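Local coordinates for transcriptional regulator, ROK family (Vibrio cholerae O1 biovar eltor, PDB 1Z05), which probably binds DNA as a zinc-containing regulator of transcription linked to carbohydrate metabolism, a homologue of the Escherichia coli protein Mlc, at residues 215-223 and 256-266; 290-300 and 337-345. All coordinates share one frame; numbering follows the deposited sequence.

Contact 1 (215-223 and 256-266); sequences ANDTRAWAL and VLQGRHGNIGE
Arg-219 reaches Glu-266 with two guanidinium nitrogens, both directed at a single carboxylate oxygen: NH1 lies 2.8 Å and NH2 2.9 Å from Glu-266 OE2. The salt bridge is end-on, since NH1 and NH2 are the nitrogens used. OE2 lies near the guanidinium plane and is met on its anti side; the two flat groups stand 90° apart. Glu-266 has two conformers and the bridge is described for one of them, so its permanence is doubtful. NH1 adds a weak bond to Gly-262 O at 3.1 Å, and NH2 also donates to Ala-248 O on strand 246-252. Bends at chi2 (93°) and chi3 (-122°) turn CD and the guanidinium toward Gly-262 and Glu-266. Arg-219 CG itself packs 3.8 Å from Val-256 CG1 and against Leu-257 O. One turn further along the helix, Val-256 CG2 packs 3.7 Å from Leu-223 CB. Asn-216 CG rests 3.4 Å from Gly-262 O, and the residue also positions Arg-219. As N-cap of helix 217-228, its OD1 accepts from Arg-219 N at 3.2 Å, in the carbonyl plane, and more weakly from Thr-218 N, while ND2 donates to Gly-178 O. A weak bond from NH1 to OD1 may also help to orient the guanidinium. With carbonyl oxygens and one carboxylate around it, the buried guanidinium is probably stabilised as a cation. In this conformer the bridge would link helix 217-228 to the segment leading to His-269, a zinc ligand.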
loop_
_atom_site.group_PDB
_atom_site.type_symbol
_atom_site.label_atom_id
_atom_site.label_comp_id
_atom_site.label_asym_id
_atom_site.label_seq_id
_atom_site.Cartn_x
_atom_site.Cartn_y
_atom_site.Cartn_z
ATOM N N ALA A 215 11.865 -4.446 12.465
ATOM C CA ALA A 215 10.629 -4.679 11.709
ATOM C C ALA A 215 9.800 -5.832 12.259
ATOM O O ALA A 215 10.314 -6.725 12.942
ATOM C CB ALA A 215 10.937 -4.893 10.201
ATOM N N ASN A 216 8.506 -5.801 11.962
ATOM C CA ASN A 216 7.645 -6.942 12.200
ATOM C C ASN A 216 8.126 -8.117 11.341
ATOM O O ASN A 216 8.459 -7.939 10.167
ATOM C CB ASN A 216 6.191 -6.586 11.885
ATOM C CG ASN A 216 5.283 -7.796 11.867
ATOM O OD1 ASN A 216 5.116 -8.435 10.833
ATOM N ND2 ASN A 216 4.671 -8.103 13.008
ATOM N N ASP A 217 8.153 -9.309 11.933
ATOM C CA ASP A 217 8.739 -10.474 11.284
ATOM C C ASP A 217 8.040 -10.930 10.013
ATOM O O ASP A 217 8.711 -11.339 9.068
ATOM C CB ASP A 217 8.954 -11.644 12.267
ATOM C CG ASP A 217 7.662 -12.109 12.959
ATOM O OD1 ASP A 217 6.578 -11.506 12.758
ATOM O OD2 ASP A 217 7.746 -13.100 13.721
ATOM N N THR A 218 6.707 -10.861 9.986
ATOM C CA THR A 218 5.946 -11.304 8.811
ATOM C C THR A 218 6.207 -10.394 7.604
ATOM O O THR A 218 6.361 -10.863 6.471
ATOM C CB THR A 218 4.428 -11.394 9.117
ATOM O OG1 THR A 218 4.218 -12.386 10.133
ATOM C CG2 THR A 218 3.626 -11.791 7.863
ATOM N N ARG A 219 6.257 -9.095 7.869
ATOM C CA ARG A 219 6.499 -8.109 6.840
ATOM C C ARG A 219 7.914 -8.207 6.304
ATOM O O ARG A 219 8.117 -8.126 5.095
ATOM C CB ARG A 219 6.195 -6.699 7.355
ATOM C CG ARG A 219 4.750 -6.285 7.091
ATOM C CD ARG A 219 3.846 -6.598 8.264
ATOM N NE ARG A 219 2.744 -7.473 7.880
ATOM C CZ ARG A 219 2.004 -8.170 8.743
ATOM N NH1 ARG A 219 2.245 -8.111 10.038
ATOM N NH2 ARG A 219 1.024 -8.949 8.306
ATOM N N ALA A 220 8.883 -8.390 7.197
ATOM C CA ALA A 220 10.283 -8.543 6.797
ATOM C C ALA A 220 10.521 -9.870 6.066
ATOM O O ALA A 220 11.368 -9.955 5.173
ATOM C CB ALA A 220 11.207 -8.419 8.006
ATOM N N TRP A 221 9.775 -10.900 6.451
ATOM C CA TRP A 221 9.825 -12.175 5.761
ATOM C C TRP A 221 9.299 -12.049 4.317
ATOM O O TRP A 221 9.895 -12.589 3.389
ATOM C CB TRP A 221 9.059 -13.217 6.581
ATOM C CG TRP A 221 8.998 -14.605 6.048
ATOM C CD1 TRP A 221 9.750 -15.161 5.040
ATOM C CD2 TRP A 221 8.144 -15.644 6.532
ATOM N NE1 TRP A 221 9.383 -16.472 4.847
ATOM C CE2 TRP A 221 8.404 -16.798 5.753
ATOM C CE3 TRP A 221 7.169 -15.710 7.538
ATOM C CZ2 TRP A 221 7.724 -18.011 5.957
ATOM C CZ3 TRP A 221 6.493 -16.919 7.740
ATOM C CH2 TRP A 221 6.780 -18.050 6.955
ATOM N N ALA A 222 8.204 -11.321 4.117
ATOM C CA ALA A 222 7.710 -11.086 2.751
ATOM C C ALA A 222 8.784 -10.404 1.890
ATOM O O ALA A 222 8.949 -10.743 0.723
ATOM C CB ALA A 222 6.432 -10.269 2.767
ATOM N N LEU A 223 9.509 -9.451 2.479
ATOM C CA LEU A 223 10.654 -8.809 1.806
ATOM C C LEU A 223 11.796 -9.766 1.480
ATOM O O LEU A 223 12.375 -9.676 0.396
ATOM C CB LEU A 223 11.171 -7.617 2.627
ATOM C CG LEU A 223 12.260 -6.723 2.004
ATOM C CD1 LEU A 223 11.773 -6.041 0.724
ATOM C CD2 LEU A 223 12.770 -5.685 2.993
ATOM N N VAL A 256 7.212 -3.851 0.487
ATOM C CA VAL A 256 6.261 -4.415 1.436
ATOM C C VAL A 256 5.452 -3.305 2.097
ATOM O O VAL A 256 6.008 -2.274 2.483
ATOM C CB VAL A 256 6.991 -5.233 2.519
ATOM C CG1 VAL A 256 6.005 -5.840 3.508
ATOM C CG2 VAL A 256 7.829 -6.326 1.863
ATOM N N LEU A 257 4.144 -3.519 2.222
ATOM C CA LEU A 257 3.297 -2.626 3.014
ATOM C C LEU A 257 3.460 -2.931 4.496
ATOM O O LEU A 257 3.210 -4.056 4.945
ATOM C CB LEU A 257 1.826 -2.750 2.617
ATOM C CG LEU A 257 1.447 -2.545 1.147
ATOM C CD1 LEU A 257 -0.066 -2.624 0.989
ATOM C CD2 LEU A 257 1.973 -1.211 0.608
ATOM N N GLN A 258 3.895 -1.932 5.250
ATOM C CA GLN A 258 4.154 -2.119 6.668
ATOM C C GLN A 258 3.144 -1.366 7.513
ATOM O O GLN A 258 2.539 -1.945 8.405
ATOM C CB GLN A 258 5.590 -1.725 7.039
ATOM C CG GLN A 258 6.643 -2.752 6.607
ATOM C CD GLN A 258 8.033 -2.482 7.164
ATOM O OE1 GLN A 258 8.387 -1.344 7.464
ATOM N NE2 GLN A 258 8.832 -3.533 7.292
ATOM N N GLY A 259 2.952 -0.084 7.212
ATOM C CA GLY A 259 2.115 0.785 8.021
ATOM C C GLY A 259 2.889 1.262 9.235
ATOM O O GLY A 259 3.972 0.749 9.529
ATOM N N ARG A 260 2.320 2.244 9.930
ATOM C CA ARG A 260 2.873 2.811 11.160
ATOM C C ARG A 260 3.034 1.792 12.297
ATOM O O ARG A 260 3.838 2.000 13.209
ATOM C CB ARG A 260 2.001 3.995 11.630
ATOM C CG ARG A 260 0.561 3.615 12.062
ATOM C CD ARG A 260 -0.399 4.812 11.974
ATOM N NE ARG A 260 -1.716 4.552 12.569
ATOM C CZ ARG A 260 -2.742 3.968 11.944
ATOM N NH1 ARG A 260 -2.626 3.556 10.687
ATOM N NH2 ARG A 260 -3.896 3.787 12.583
ATOM N N HIS A 261 2.262 0.710 12.255
ATOM C CA HIS A 261 2.311 -0.299 13.312
ATOM C C HIS A 261 2.777 -1.668 12.806
ATOM O O HIS A 261 2.736 -2.654 13.546
ATOM C CB HIS A 261 0.955 -0.414 14.026
ATOM C CG HIS A 261 0.505 0.853 14.698
ATOM N ND1 HIS A 261 -0.825 1.141 14.926
ATOM C CD2 HIS A 261 1.205 1.907 15.184
ATOM C CE1 HIS A 261 -0.924 2.313 15.530
ATOM N NE2 HIS A 261 0.293 2.799 15.698
ATOM N N GLY A 262 3.229 -1.724 11.554
ATOM C CA GLY A 262 3.763 -2.956 10.974
ATOM C C GLY A 262 2.752 -4.085 10.904
ATOM O O GLY A 262 3.119 -5.259 10.988
ATOM N N ASN A 263 1.476 -3.719 10.757
ATOM C CA ASN A 263 0.368 -4.661 10.851
ATOM C C ASN A 263 -0.539 -4.684 9.613
ATOM O O ASN A 263 -1.634 -5.269 9.652
ATOM C CB ASN A 263 -0.466 -4.353 12.101
ATOM C CG ASN A 263 -1.081 -2.956 12.074
ATOM O OD1 ASN A 263 -0.769 -2.134 11.204
ATOM N ND2 ASN A 263 -1.948 -2.679 13.040
ATOM N N ILE A 264 -0.099 -4.057 8.521
ATOM C CA ILE A 264 -0.884 -4.116 7.283
ATOM C C ILE A 264 -0.916 -5.561 6.800
ATOM O O ILE A 264 0.126 -6.180 6.579
ATOM C CB ILE A 264 -0.359 -3.163 6.162
ATOM C CG1 ILE A 264 -0.311 -1.705 6.639
ATOM C CG2 ILE A 264 -1.203 -3.291 4.890
ATOM C CD1 ILE A 264 -1.650 -1.110 7.011
ATOM N N GLY A 265 -2.117 -6.103 6.653
ATOM C CA GLY A 265 -2.247 -7.480 6.199
ATOM C C GLY A 265 -2.617 -8.484 7.274
ATOM O O GLY A 265 -2.666 -9.680 7.004
ATOM N N GLU A 266 -2.873 -8.012 8.492
ATOM C CA GLU A 266 -3.283 -8.918 9.566
ATOM C C GLU A 266 -4.651 -9.542 9.269
ATOM O O GLU A 266 -5.634 -8.831 9.050
ATOM C CB GLU A 266 -3.276 -8.217 10.923
ATOM C CG GLU A 266 -1.881 -8.043 11.512
ATOM C CD GLU A 266 -1.095 -9.350 11.565
ATOM O OE1 GLU A 266 -1.569 -10.315 12.205
ATOM O OE2 GLU A 266 -0.008 -9.409 10.960
#

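Contact 2 (290-300 and 337-345); sequences VASSQAIRDQV and VIQQLGRYL. With SO4 (sulfate ion), chain H.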
loop_
_atom_site.group_PDB
_atom_site.type_symbol
_atom_site.label_atom_id
_atom_site.label_comp_id
_atom_site.label_asym_id
_atom_site.label_seq_id
_atom_site.Cartn_x
_atom_site.Cartn_y
_atom_site.Cartn_z
ATOM N N VAL A 290 -10.319 -20.672 14.028
ATOM C CA VAL A 290 -10.363 -21.907 13.262
ATOM C C VAL A 290 -9.029 -22.231 12.570
ATOM O O VAL A 290 -8.857 -23.330 12.035
ATOM C CB VAL A 290 -11.507 -21.895 12.183
ATOM C CG1 VAL A 290 -12.878 -21.749 12.815
ATOM C CG2 VAL A 290 -11.282 -20.790 11.138
ATOM N N ALA A 291 -8.094 -21.283 12.563
ATOM C CA ALA A 291 -6.908 -21.427 11.718
ATOM C C ALA A 291 -5.568 -21.218 12.420
ATOM O O ALA A 291 -4.509 -21.419 11.822
ATOM C CB ALA A 291 -7.025 -20.538 10.485
ATOM N N SER A 292 -5.609 -20.831 13.687
ATOM C CA SER A 292 -4.399 -20.728 14.495
ATOM C C SER A 292 -3.903 -22.147 14.774
ATOM O O SER A 292 -4.682 -23.106 14.656
ATOM C CB SER A 292 -4.707 -20.021 15.811
ATOM O OG SER A 292 -5.507 -20.831 16.659
ATOM N N SER A 293 -2.625 -22.272 15.133
ATOM C CA SER A 293 -2.030 -23.569 15.475
ATOM C C SER A 293 -2.806 -24.260 16.593
ATOM O O SER A 293 -3.055 -25.464 16.531
ATOM C CB SER A 293 -0.555 -23.411 15.869
ATOM O OG SER A 293 -0.391 -22.411 16.860
ATOM N N GLN A 294 -3.191 -23.482 17.601
ATOM C CA GLN A 294 -3.981 -23.978 18.733
ATOM C C GLN A 294 -5.371 -24.469 18.313
ATOM O O GLN A 294 -5.828 -25.513 18.781
ATOM C CB GLN A 294 -4.091 -22.900 19.820
ATOM C CG GLN A 294 -4.837 -23.313 21.096
ATOM C CD GLN A 294 -4.039 -24.260 21.980
ATOM O OE1 GLN A 294 -3.936 -25.459 21.704
ATOM N NE2 GLN A 294 -3.486 -23.727 23.062
ATOM N N ALA A 295 -6.038 -23.722 17.431
ATOM C CA ALA A 295 -7.381 -24.081 16.977
ATOM C C ALA A 295 -7.399 -25.405 16.196
ATOM O O ALA A 295 -8.340 -26.188 16.323
ATOM C CB ALA A 295 -7.996 -22.946 16.135
ATOM N N ILE A 296 -6.364 -25.640 15.392
ATOM C CA ILE A 296 -6.243 -26.891 14.634
ATOM C C ILE A 296 -6.041 -28.081 15.577
ATOM O O ILE A 296 -6.749 -29.090 15.477
ATOM C CB ILE A 296 -5.108 -26.809 13.579
ATOM C CG1 ILE A 296 -5.429 -25.746 12.514
ATOM C CG2 ILE A 296 -4.836 -28.178 12.939
ATOM C CD1 ILE A 296 -6.773 -25.923 11.810
ATOM N N ARG A 297 -5.085 -27.949 16.495
ATOM C CA ARG A 297 -4.828 -28.980 17.521
ATOM C C ARG A 297 -6.077 -29.273 18.354
ATOM O O ARG A 297 -6.399 -30.433 18.614
ATOM C CB ARG A 297 -3.662 -28.581 18.434
ATOM C CG ARG A 297 -2.318 -28.471 17.720
ATOM C CD ARG A 297 -1.142 -28.306 18.698
ATOM N NE ARG A 297 -1.357 -27.257 19.700
ATOM C CZ ARG A 297 -0.808 -26.045 19.672
ATOM N NH1 ARG A 297 0.013 -25.689 18.689
ATOM N NH2 ARG A 297 -1.082 -25.180 20.642
ATOM N N ASP A 298 -6.780 -28.216 18.753
ATOM C CA ASP A 298 -8.036 -28.349 19.490
ATOM C C ASP A 298 -9.136 -29.071 18.703
ATOM O O ASP A 298 -9.940 -29.784 19.293
ATOM C CB ASP A 298 -8.550 -26.976 19.936
ATOM C CG ASP A 298 -7.766 -26.394 21.112
ATOM O OD1 ASP A 298 -6.858 -27.066 21.653
ATOM O OD2 ASP A 298 -8.070 -25.243 21.499
ATOM N N GLN A 299 -9.181 -28.866 17.386
ATOM C CA GLN A 299 -10.169 -29.529 16.531
ATOM C C GLN A 299 -9.922 -31.032 16.493
ATOM O O GLN A 299 -10.847 -31.827 16.639
ATOM C CB GLN A 299 -10.118 -28.978 15.106
ATOM C CG GLN A 299 -10.936 -27.719 14.883
ATOM C CD GLN A 299 -10.639 -27.071 13.544
ATOM O OE1 GLN A 299 -10.564 -27.751 12.515
ATOM N NE2 GLN A 299 -10.468 -25.751 13.548
ATOM N N VAL A 300 -8.660 -31.394 16.294
ATOM C CA VAL A 300 -8.221 -32.783 16.263
ATOM C C VAL A 300 -8.558 -33.444 17.601
ATOM O O VAL A 300 -9.177 -34.504 17.633
ATOM C CB VAL A 300 -6.697 -32.867 15.949
ATOM C CG1 VAL A 300 -6.154 -34.282 16.169
ATOM C CG2 VAL A 300 -6.434 -32.412 14.523
ATOM N N VAL A 337 -9.160 -32.492 8.520
ATOM C CA VAL A 337 -8.783 -31.308 9.304
ATOM C C VAL A 337 -7.953 -30.319 8.459
ATOM O O VAL A 337 -8.224 -29.118 8.459
ATOM C CB VAL A 337 -8.043 -31.718 10.608
ATOM C CG1 VAL A 337 -7.428 -30.505 11.321
ATOM C CG2 VAL A 337 -8.993 -32.459 11.549
ATOM N N ILE A 338 -6.964 -30.821 7.728
ATOM C CA ILE A 338 -6.159 -29.966 6.837
ATOM C C ILE A 338 -6.972 -29.336 5.693
ATOM O O ILE A 338 -6.735 -28.175 5.306
ATOM C CB ILE A 338 -4.899 -30.718 6.294
ATOM C CG1 ILE A 338 -3.930 -31.063 7.443
ATOM C CG2 ILE A 338 -4.169 -29.898 5.232
ATOM C CD1 ILE A 338 -3.622 -29.899 8.381
ATOM N N GLN A 339 -7.913 -30.099 5.136
ATOM C CA GLN A 339 -8.780 -29.584 4.064
ATOM C C GLN A 339 -9.675 -28.461 4.580
ATOM O O GLN A 339 -9.806 -27.432 3.925
ATOM C CB GLN A 339 -9.587 -30.707 3.384
ATOM C CG GLN A 339 -8.709 -31.640 2.558
ATOM C CD GLN A 339 -9.444 -32.869 2.053
ATOM O OE1 GLN A 339 -10.471 -33.271 2.608
ATOM N NE2 GLN A 339 -8.909 -33.480 1.002
ATOM N N GLN A 340 -10.263 -28.653 5.757
ATOM C CA GLN A 340 -11.074 -27.619 6.396
ATOM C C GLN A 340 -10.274 -26.335 6.657
ATOM O O GLN A 340 -10.768 -25.232 6.430
ATOM C CB GLN A 340 -11.677 -28.148 7.698
ATOM C CG GLN A 340 -12.677 -27.206 8.343
ATOM C CD GLN A 340 -13.254 -27.753 9.637
ATOM O OE1 GLN A 340 -13.660 -28.913 9.715
ATOM N NE2 GLN A 340 -13.300 -26.908 10.660
ATOM N N LEU A 341 -9.043 -26.496 7.136
ATOM C CA LEU A 341 -8.112 -25.378 7.304
ATOM C C LEU A 341 -7.895 -24.642 5.977
ATOM O O LEU A 341 -7.968 -23.415 5.930
ATOM C CB LEU A 341 -6.767 -25.868 7.849
ATOM C CG LEU A 341 -5.636 -24.832 7.942
ATOM C CD1 LEU A 341 -5.974 -23.689 8.885
ATOM C CD2 LEU A 341 -4.343 -25.510 8.383
ATOM N N GLY A 342 -7.623 -25.400 4.917
ATOM C CA GLY A 342 -7.465 -24.855 3.567
ATOM C C GLY A 342 -8.652 -24.050 3.069
ATOM O O GLY A 342 -8.483 -23.022 2.419
ATOM N N ARG A 343 -9.863 -24.514 3.372
ATOM C CA ARG A 343 -11.066 -23.783 2.991
ATOM C C ARG A 343 -11.139 -22.403 3.641
ATOM O O ARG A 343 -11.434 -21.408 2.972
ATOM C CB ARG A 343 -12.334 -24.617 3.255
ATOM C CG ARG A 343 -12.444 -25.813 2.284
ATOM C CD ARG A 343 -13.831 -26.451 2.256
ATOM N NE ARG A 343 -14.201 -27.010 3.559
ATOM C CZ ARG A 343 -13.870 -28.229 3.977
ATOM N NH1 ARG A 343 -13.161 -29.040 3.198
ATOM N NH2 ARG A 343 -14.260 -28.644 5.170
ATOM N N TYR A 344 -10.833 -22.347 4.934
ATOM C CA TYR A 344 -10.828 -21.090 5.669
ATOM C C TYR A 344 -9.706 -20.148 5.219
ATOM O O TYR A 344 -9.929 -18.948 5.071
ATOM C CB TYR A 344 -10.740 -21.352 7.169
ATOM C CG TYR A 344 -12.035 -21.828 7.797
ATOM C CD1 TYR A 344 -13.209 -21.084 7.668
ATOM C CD2 TYR A 344 -12.074 -22.996 8.558
ATOM C CE1 TYR A 344 -14.401 -21.506 8.259
ATOM C CE2 TYR A 344 -13.259 -23.423 9.164
ATOM C CZ TYR A 344 -14.413 -22.673 9.008
ATOM O OH TYR A 344 -15.586 -23.083 9.597
ATOM N N LEU A 345 -8.513 -20.698 5.016
ATOM C CA LEU A 345 -7.389 -19.927 4.470
ATOM C C LEU A 345 -7.696 -19.421 3.062
ATOM O O LEU A 345 -7.404 -18.275 2.741
ATOM C CB LEU A 345 -6.100 -20.754 4.456
ATOM C CG LEU A 345 -5.527 -21.113 5.823
ATOM C CD1 LEU A 345 -4.342 -22.055 5.645
ATOM C CD2 LEU A 345 -5.140 -19.862 6.613
HETATM S S SO4 H . -15.965 -24.623 5.532
HETATM O O1 SO4 H . -15.269 -23.364 5.272
HETATM O O2 SO4 H . -16.247 -25.293 4.266
HETATM O O3 SO4 H . -15.137 -25.491 6.365
HETATM O O4 SO4 H . -17.224 -24.345 6.219
HETATM O O HOH W 1 -10.435 -25.175 10.646
HETATM O O HOH W 2 -9.343 -27.672 10.305
HETATM O O HOH W 3 -12.111 -30.182 11.768
#
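Chi1 of -61° brings Val-290 CG2 forward, between its backbone N and carbonyl carbon, while chi1 and chi2 (-56°) of Tyr-344 together present a ring face to it. The methyl lies over that face, 3.7 Å from Val-290 CG2 to the Tyr-344 centroid, a CH-pi contact. Over the opposite face lies O1 of a sulfate, probably from the crystallisation liquor, which Arg-343 NE holds by a 2.8 Å bond to sulfate O2. Leu-341 CD1 touches Ala-291 CB at 3.7 Å, and the Ile-296 side chain, in the conformer given here, crosses that of Leu-341 at about a right angle, CD1 touching Leu-341 CD1. Further along, Val-300 CG2 rests 3.9 Å from Val-337 CG1. Polar groups occupy the other side: Gln-299 NE2 donates to Val-290 O at 3.3 Å, approaching off the carbonyl plane, and a water donates to Gln-299 OE1 (3.0 Å) and Gln-340 OE1 (2.9 Å), though Gln-340 has two conformers, which leaves this bridge doubtful. The contact is a buried packing of two roughly antiparallel helices, apolar along one side and water-bridged on the other: the axes of 293-300 and 337-345 approach to 10.9 Å, with 142° between their directions, and no direct hydrogen bond joins the segments. Helix 320-328 covers Ile-296 and Val-300, helix 371-385 packs on Ile-338, and strand 246-252 meets Ala-291 and Leu-345 through Leu-246.

After its N-terminal helices and the first four strands of one sheet, the chain reaches the edge strand 212-216 and helix 217-228. Contact 1 closes when the loop after strand 255-256 returns to that helix, enclosing strands 237-242 and 246-252 and so joining elements of the two sheets. The chain then supplies the zinc ligands His-269, Cys-279, Cys-281 and Cys-286 before contact 2 opens at 290-300, to be closed by helix 332-356 around helix 320-328. The two loops are in series, neither nested nor crossed. Their centres lie 24 Å apart and their nearest atoms about 10 Å apart, yet strand 246-252 meets both, through Ala-248 and Leu-246 respectively.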